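Local coordinates for exocyst complex component EXO70 (PDB 2PFV), which helps assemble the exocyst, the complex that tethers secretory vesicles to sites of exocytosis, and binds phosphatidylinositol-4,5-bisphosphate and small GTPases, at residues E350-N355 and C374-A379. Sequence-based numbering, arbitrary orientation.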
# COMPACT_ATOMS: atom_id res chain seq x y z
N GLU A 350 -4.12 -24.83 -12.40
CA GLU A 350 -5.25 -24.10 -11.84
C GLU A 350 -5.17 -22.59 -12.06
O GLU A 350 -5.99 -21.83 -11.55
CB GLU A 350 -5.38 -24.41 -10.34
CG GLU A 350 -5.95 -25.79 -10.07
CD GLU A 350 -6.09 -26.09 -8.58
OE1 GLU A 350 -6.34 -25.14 -7.81
OE2 GLU A 350 -5.96 -27.27 -8.20
N TYR A 351 -4.17 -22.17 -12.83
CA TYR A 351 -3.99 -20.75 -13.13
C TYR A 351 -3.85 -20.56 -14.63
O TYR A 351 -3.52 -21.51 -15.35
CB TYR A 351 -2.76 -20.20 -12.41
CG TYR A 351 -2.81 -20.42 -10.91
CD1 TYR A 351 -2.41 -21.63 -10.35
CD2 TYR A 351 -3.31 -19.43 -10.06
CE1 TYR A 351 -2.52 -21.86 -8.98
CE2 TYR A 351 -3.43 -19.66 -8.69
CZ TYR A 351 -3.03 -20.88 -8.16
OH TYR A 351 -3.17 -21.12 -6.82
N THR A 352 -4.10 -19.35 -15.10
CA THR A 352 -3.99 -19.07 -16.53
C THR A 352 -2.66 -18.43 -16.89
O THR A 352 -2.48 -17.95 -18.01
CB THR A 352 -5.15 -18.16 -17.00
OG1 THR A 352 -5.22 -16.99 -16.18
CG2 THR A 352 -6.47 -18.91 -16.91
N LEU A 353 -1.72 -18.41 -15.95
CA LEU A 353 -0.41 -17.84 -16.21
C LEU A 353 0.35 -18.73 -17.19
O LEU A 353 0.38 -19.95 -17.05
CB LEU A 353 0.40 -17.70 -14.91
CG LEU A 353 1.85 -17.23 -15.10
CD1 LEU A 353 1.86 -15.87 -15.79
CD2 LEU A 353 2.55 -17.15 -13.75
N GLN A 354 0.96 -18.10 -18.20
CA GLN A 354 1.73 -18.83 -19.19
C GLN A 354 3.11 -18.20 -19.35
O GLN A 354 3.24 -16.99 -19.54
CB GLN A 354 1.01 -18.82 -20.55
CG GLN A 354 -0.32 -19.55 -20.53
CD GLN A 354 -0.94 -19.67 -21.92
OE1 GLN A 354 -1.10 -18.68 -22.63
NE2 GLN A 354 -1.28 -20.89 -22.30
N ASN A 355 4.15 -19.03 -19.24
CA ASN A 355 5.53 -18.58 -19.37
C ASN A 355 5.69 -17.83 -20.69
O ASN A 355 6.20 -18.38 -21.67
CB ASN A 355 6.48 -19.77 -19.32
N CYS A 374 -6.08 -13.93 -8.46
CA CYS A 374 -7.26 -13.85 -7.61
C CYS A 374 -8.50 -14.31 -8.37
O CYS A 374 -9.35 -15.01 -7.84
CB CYS A 374 -7.49 -12.43 -7.10
SG CYS A 374 -6.41 -11.97 -5.72
N ILE A 375 -8.59 -13.90 -9.63
CA ILE A 375 -9.73 -14.27 -10.45
C ILE A 375 -9.68 -15.76 -10.78
O ILE A 375 -10.72 -16.42 -10.82
CB ILE A 375 -9.77 -13.43 -11.74
CG1 ILE A 375 -9.90 -11.95 -11.37
CG2 ILE A 375 -10.93 -13.86 -12.61
CD1 ILE A 375 -9.72 -10.99 -12.56
N ASP A 376 -8.48 -16.28 -11.03
CA ASP A 376 -8.30 -17.71 -11.33
C ASP A 376 -8.71 -18.55 -10.13
O ASP A 376 -9.37 -19.58 -10.28
CB ASP A 376 -6.84 -18.02 -11.63
CG ASP A 376 -6.39 -17.51 -12.99
OD1 ASP A 376 -5.16 -17.37 -13.18
OD2 ASP A 376 -7.25 -17.25 -13.86
N THR A 377 -8.29 -18.10 -8.96
CA THR A 377 -8.58 -18.78 -7.70
C THR A 377 -10.07 -18.84 -7.42
O THR A 377 -10.59 -19.83 -6.91
CB THR A 377 -7.86 -18.08 -6.52
OG1 THR A 377 -6.44 -18.14 -6.73
CG2 THR A 377 -8.20 -18.76 -5.20
N LEU A 378 -10.76 -17.75 -7.75
CA LEU A 378 -12.20 -17.70 -7.54
C LEU A 378 -12.90 -18.70 -8.46
O LEU A 378 -13.76 -19.47 -8.02
CB LEU A 378 -12.72 -16.29 -7.83
CG LEU A 378 -14.24 -16.17 -7.98
CD1 LEU A 378 -14.93 -16.52 -6.68
CD2 LEU A 378 -14.58 -14.75 -8.40
N ALA A 379 -12.53 -18.70 -9.73
CA ALA A 379 -13.13 -19.60 -10.71
C ALA A 379 -12.90 -21.06 -10.36
O ALA A 379 -13.84 -21.84 -10.23
CB ALA A 379 -12.57 -19.30 -12.10
O HOH W 1 -5.18 -19.83 -5.06
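Asp376 reaches out from its helix and takes hold of Thr352 in the loop through both the backbone and the side chain. The amide Thr352 N donates to Asp376 OD1 at 3.0 Å, and the N-H...O angle of 170° makes the bond nearly straight, although the donor approaches from above the carboxylate plane. Thr352 OG1 faces both carboxylate oxygens, 3.0 Å from Asp376 OD1 and 3.1 Å from OD2, so its proton has two possible acceptors. Placing that hydroxyl between the backbone N and carbonyl carbon (chi1 53°) brings it to the same carboxylate as its own amide. Arg443 joins the pair directly, NH2 in a salt bridge to Asp376 OD1 and NE hydrogen-bonded to Thr352 OG1, which probably helps to fix both side chains. Beside this grip, the Tyr351 ring plane is inclined 70° to the carboxylate, with CD2 4.1 Å from Asp376 CB. One water lies 3.0 Å from Tyr351 OH and donates to Thr377 OG1 at 2.7 Å; Thr377 OG1 also hydrogen-bonds to Asp373 O, one turn earlier.

A buried carboxylate and arginine thus pin an irregular loop to helix 363-390 of the all-helical Exo70 C-terminal region, where helix 439-471 supplies Arg443 and helices 267-296 and 409-428 pack against 374-379.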